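Local coordinates for malonyl coenzyme A-acyl carrier protein transacylase (Helicobacter pylori, PDB 2H1Y), which probably catalyses transfer of the malonyl group from malonyl-CoA to the holo acyl carrier protein, releasing CoA, at residues A[156-159]-A[160-163]; A[180-183]-A[184-188]. All blocks are in the same frame, centred on the assembly; numbering follows the deposited sequence.

Contact 1: residues A[156-159]-A[160-163]; sequences LSLC and QRTK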
loop_
_atom_site.group_PDB
_atom_site.type_symbol
_atom_site.label_atom_id
_atom_site.label_comp_id
_atom_site.label_asym_id
_atom_site.label_seq_id
_atom_site.Cartn_x
_atom_site.Cartn_y
_atom_site.Cartn_z
ATOM N N LEU A 156 -19.862 -2.593 9.297
ATOM C CA LEU A 156 -20.133 -3.714 8.435
ATOM C C LEU A 156 -21.638 -3.836 8.240
ATOM O O LEU A 156 -22.133 -3.791 7.106
ATOM C CB LEU A 156 -19.528 -4.994 9.006
ATOM C CG LEU A 156 -19.206 -6.041 7.929
ATOM C CD1 LEU A 156 -17.880 -5.750 7.201
ATOM C CD2 LEU A 156 -19.194 -7.445 8.526
ATOM N N SER A 157 -22.383 -3.927 9.335
ATOM C CA SER A 157 -23.831 -4.078 9.196
ATOM C C SER A 157 -24.534 -2.824 8.711
ATOM O O SER A 157 -25.578 -2.920 8.068
ATOM C CB SER A 157 -24.492 -4.638 10.455
ATOM O OG SER A 157 -23.942 -4.047 11.601
ATOM N N LEU A 158 -23.966 -1.655 8.984
ATOM C CA LEU A 158 -24.522 -0.429 8.408
ATOM C C LEU A 158 -24.367 -0.419 6.887
ATOM O O LEU A 158 -25.307 -0.073 6.172
ATOM C CB LEU A 158 -23.907 0.820 9.019
ATOM C CG LEU A 158 -24.172 2.149 8.303
ATOM C CD1 LEU A 158 -25.630 2.520 8.339
ATOM C CD2 LEU A 158 -23.370 3.245 8.942
ATOM N N CYS A 159 -23.203 -0.822 6.388
ATOM C CA CYS A 159 -22.980 -0.804 4.937
ATOM C C CYS A 159 -23.864 -1.808 4.236
ATOM O O CYS A 159 -24.402 -1.522 3.175
ATOM C CB CYS A 159 -21.509 -1.033 4.594
ATOM S SG CYS A 159 -20.489 0.430 4.864
ATOM N N GLN A 160 -24.025 -2.974 4.859
ATOM C CA GLN A 160 -24.810 -4.082 4.309
ATOM C C GLN A 160 -26.295 -3.799 4.243
ATOM O O GLN A 160 -26.998 -4.359 3.409
ATOM C CB GLN A 160 -24.557 -5.372 5.092
ATOM C CG GLN A 160 -23.167 -5.964 4.818
ATOM C CD GLN A 160 -22.934 -7.259 5.569
ATOM O OE1 GLN A 160 -23.830 -7.752 6.267
ATOM N NE2 GLN A 160 -21.724 -7.822 5.435
ATOM N N ARG A 161 -26.770 -2.921 5.110
ATOM C CA ARG A 161 -28.144 -2.455 5.005
ATOM C C ARG A 161 -28.276 -1.121 4.225
ATOM O O ARG A 161 -29.340 -0.505 4.219
ATOM C CB ARG A 161 -28.786 -2.401 6.405
ATOM C CG ARG A 161 -28.420 -1.200 7.242
ATOM C CD ARG A 161 -29.599 -0.222 7.330
ATOM N NE ARG A 161 -29.271 0.974 8.121
ATOM C CZ ARG A 161 -28.764 0.938 9.346
ATOM N NH1 ARG A 161 -28.522 -0.228 9.929
ATOM N NH2 ARG A 161 -28.478 2.065 9.980
ATOM N N THR A 162 -27.206 -0.689 3.559
ATOM C CA THR A 162 -27.190 0.612 2.862
ATOM C C THR A 162 -26.694 0.481 1.430
ATOM O O THR A 162 -25.585 0.008 1.191
ATOM C CB THR A 162 -26.309 1.674 3.603
ATOM O OG1 THR A 162 -26.863 1.954 4.901
ATOM C CG2 THR A 162 -26.218 2.971 2.800
ATOM N N LYS A 163 -27.523 0.911 0.486
ATOM C CA LYS A 163 -27.160 0.907 -0.931
ATOM C C LYS A 163 -25.936 1.788 -1.223
ATOM O O LYS A 163 -25.801 2.884 -0.680
ATOM C CB LYS A 163 -28.351 1.340 -1.812
ATOM C CG LYS A 163 -29.556 0.348 -1.823
ATOM C CD LYS A 163 -30.590 0.684 -2.954
ATOM C CE LYS A 163 -32.029 0.200 -2.649
ATOM N NZ LYS A 163 -32.180 -1.293 -2.673
#
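The C-terminal end of helix 152-160 unwinds here, and Thr162 turns back onto Leu158. Thr162 OG1 donates to Leu158 O at 2.9 Å, tilted 29° from the carbonyl plane, and supplements a weak bond from Arg161 N to the same oxygen. Since OG1 is one bond from CB, setting chi1 alone (-63°, beside the backbone N) brings it there, and CG2 is left for packing. Gln160 N to Leu156 O at 3.0 Å and Arg161 N to Ser157 O at 3.2 Å are the closing i+4 bonds, followed by the shorter-range i+3 bond of Thr162 N to Cys159 O at 3.0 Å. Arg161, the first residue to leave helical angles, lays its methylene CG 3.4 Å from Ser157 O. Its chain then bends at chi2 (107°), and Leu158 CD1 lies over one face of the guanidinium, toward the rim, 3.3 Å from Arg161 NH2. Alongside the helix, Gln160 runs extended beside Leu156, its NE2 4.0 Å from Leu156 CG. The inward residues are apolar: Cys159 packs on Val165 and Cys167, and Leu158 on Leu192 and Met195 of helix 189-195. A helix packed on the four-stranded antiparallel sheet belongs to the ferredoxin-like small subdomain of FabD-type acyltransferases.

Contact 2: residues A[180-183]-A[184-188]; sequences GVKD and DLKAL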
loop_
_atom_site.group_PDB
_atom_site.type_symbol
_atom_site.label_atom_id
_atom_site.label_comp_id
_atom_site.label_asym_id
_atom_site.label_seq_id
_atom_site.Cartn_x
_atom_site.Cartn_y
_atom_site.Cartn_z
ATOM N N GLY A 180 -17.664 4.138 -2.000
ATOM C CA GLY A 180 -18.951 4.214 -2.672
ATOM C C GLY A 180 -19.272 5.484 -3.428
ATOM O O GLY A 180 -18.375 6.238 -3.833
ATOM N N VAL A 181 -20.572 5.691 -3.647
ATOM C CA VAL A 181 -21.054 6.871 -4.342
ATOM C C VAL A 181 -21.025 7.983 -3.315
ATOM O O VAL A 181 -21.526 7.828 -2.193
ATOM C CB VAL A 181 -22.478 6.673 -4.948
ATOM C CG1 VAL A 181 -22.961 7.943 -5.636
ATOM C CG2 VAL A 181 -22.496 5.506 -5.925
ATOM N N LYS A 182 -20.386 9.080 -3.705
ATOM C CA LYS A 182 -20.165 10.224 -2.840
ATOM C C LYS A 182 -21.398 10.564 -2.024
ATOM O O LYS A 182 -21.400 10.374 -0.815
ATOM C CB LYS A 182 -19.718 11.430 -3.664
ATOM C CG LYS A 182 -19.521 12.689 -2.844
ATOM C CD LYS A 182 -18.173 12.692 -2.185
ATOM C CE LYS A 182 -17.277 13.703 -2.851
ATOM N NZ LYS A 182 -17.297 14.929 -2.040
ATOM N N ASP A 183 -22.456 11.030 -2.679
ATOM C CA ASP A 183 -23.637 11.507 -1.963
ATOM C C ASP A 183 -24.133 10.472 -0.977
ATOM O O ASP A 183 -24.554 10.825 0.124
ATOM C CB ASP A 183 -24.767 11.901 -2.921
ATOM C CG ASP A 183 -24.341 12.944 -3.947
ATOM O OD1 ASP A 183 -24.857 12.865 -5.080
ATOM O OD2 ASP A 183 -23.506 13.838 -3.645
ATOM N N ASP A 184 -24.069 9.201 -1.370
ATOM C CA ASP A 184 -24.516 8.098 -0.523
ATOM C C ASP A 184 -23.680 7.959 0.752
ATOM O O ASP A 184 -24.198 7.533 1.780
ATOM C CB ASP A 184 -24.513 6.785 -1.313
ATOM C CG ASP A 184 -25.676 6.676 -2.284
ATOM O OD1 ASP A 184 -26.800 6.388 -1.821
ATOM O OD2 ASP A 184 -25.469 6.848 -3.506
ATOM N N LEU A 185 -22.397 8.319 0.677
ATOM C CA LEU A 185 -21.499 8.363 1.841
ATOM C C LEU A 185 -21.723 9.650 2.634
ATOM O O LEU A 185 -21.952 9.649 3.860
ATOM C CB LEU A 185 -20.035 8.332 1.382
ATOM C CG LEU A 185 -19.434 7.084 0.741
ATOM C CD1 LEU A 185 -18.136 7.434 0.033
ATOM C CD2 LEU A 185 -19.209 6.011 1.792
ATOM N N LYS A 186 -21.633 10.745 1.885
ATOM C CA LYS A 186 -21.816 12.113 2.334
ATOM C C LYS A 186 -23.235 12.325 2.861
ATOM O O LYS A 186 -23.725 13.452 2.859
ATOM C CB LYS A 186 -21.572 13.011 1.106
ATOM C CG LYS A 186 -21.103 14.447 1.320
ATOM C CD LYS A 186 -20.933 15.143 -0.059
ATOM C CE LYS A 186 -20.814 16.670 0.057
ATOM N NZ LYS A 186 -22.097 17.340 0.470
ATOM N N ALA A 187 -23.895 11.249 3.293
ATOM C CA ALA A 187 -25.304 11.282 3.693
ATOM C C ALA A 187 -25.561 10.360 4.867
ATOM O O ALA A 187 -26.644 10.364 5.447
ATOM C CB ALA A 187 -26.208 10.898 2.524
ATOM N N LEU A 188 -24.561 9.546 5.181
ATOM C CA LEU A 188 -24.540 8.697 6.359
ATOM C C LEU A 188 -24.072 9.474 7.598
ATOM O O LEU A 188 -24.131 8.944 8.711
ATOM C CB LEU A 188 -23.564 7.549 6.114
ATOM C CG LEU A 188 -23.904 6.110 5.720
ATOM C CD1 LEU A 188 -25.138 5.972 4.853
ATOM C CD2 LEU A 188 -22.669 5.549 5.019
#
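Lys182 O is shared by two backbone N-H groups: Lys186 N binds it at 2.7 Å and nearly straight (168°), while Leu185 N, also at 2.7 Å, makes a weak, bent bond. These bonds build the short helix 182-185 that follows strand 175-179 in the ferredoxin-like subdomain. Leu185 N also donates to Val181 O at 3.0 Å, the stronger of its two bonds and the first i+4 bond of the helix, accepted by the N-cap residue Val181. The chain turns its corner at Gly180, whose backbone angles (phi 155°) would jam a beta carbon against the preceding carbonyl, which explains the glycine. That bare backbone is met by the apolar end of Leu185, with CD1 3.9 Å from Gly180 N. Leu185 then continues inward onto Met145, Val165 and Phe202, the side by which the helix packs on the sheet.

Asp184 lies alongside Val181, both side chains pointing the same way, and its OD2 rests 3.3 Å from Val181 CB. Valine gives this spot a compact hydrocarbon surface, and Val181 also packs on Phe213. Of the two lysines one turn apart, Lys182 makes a cation-pi interaction with Phe202 and Lys186 packs on the same residue. Lys182 sends CG anti to its backbone N (chi1 177°) and then bends at each further torsion, whereas Lys186 stays extended as far as CE. The long methylene chains of lysine suit the solvent-facing border of the helix, packing by their carbons while the ammonium groups stay apart. The two cross at an angle with Lys182 CG 4.0 Å from Lys186 CD, and their NZ atoms remain 5.9 Å from each other.

Contact 1 closes helix 152-160 and contact 2 spans the short helix 182-185 of one ferredoxin-like unit, in series along the chain, with strands 165-172 and 175-179 between them. Their centres lie 12 Å apart, and the two meet directly: Thr162 CG2 packs against Leu188 CD1 at 3.8 Å, and Lys163 O lies 3.8 Å from Asp184 OD1. Val165, at the start of the intervening strand, is shared, touched by Cys159 from contact 1 and by Asp184, Leu185 and Leu188 from contact 2. Centre to centre, contact 1 sits about 25 Å and contact 2 about 24 Å from the middle of the chain. In this family the active site lies between the two subdomains, and both contacts are peripheral packing of the small one.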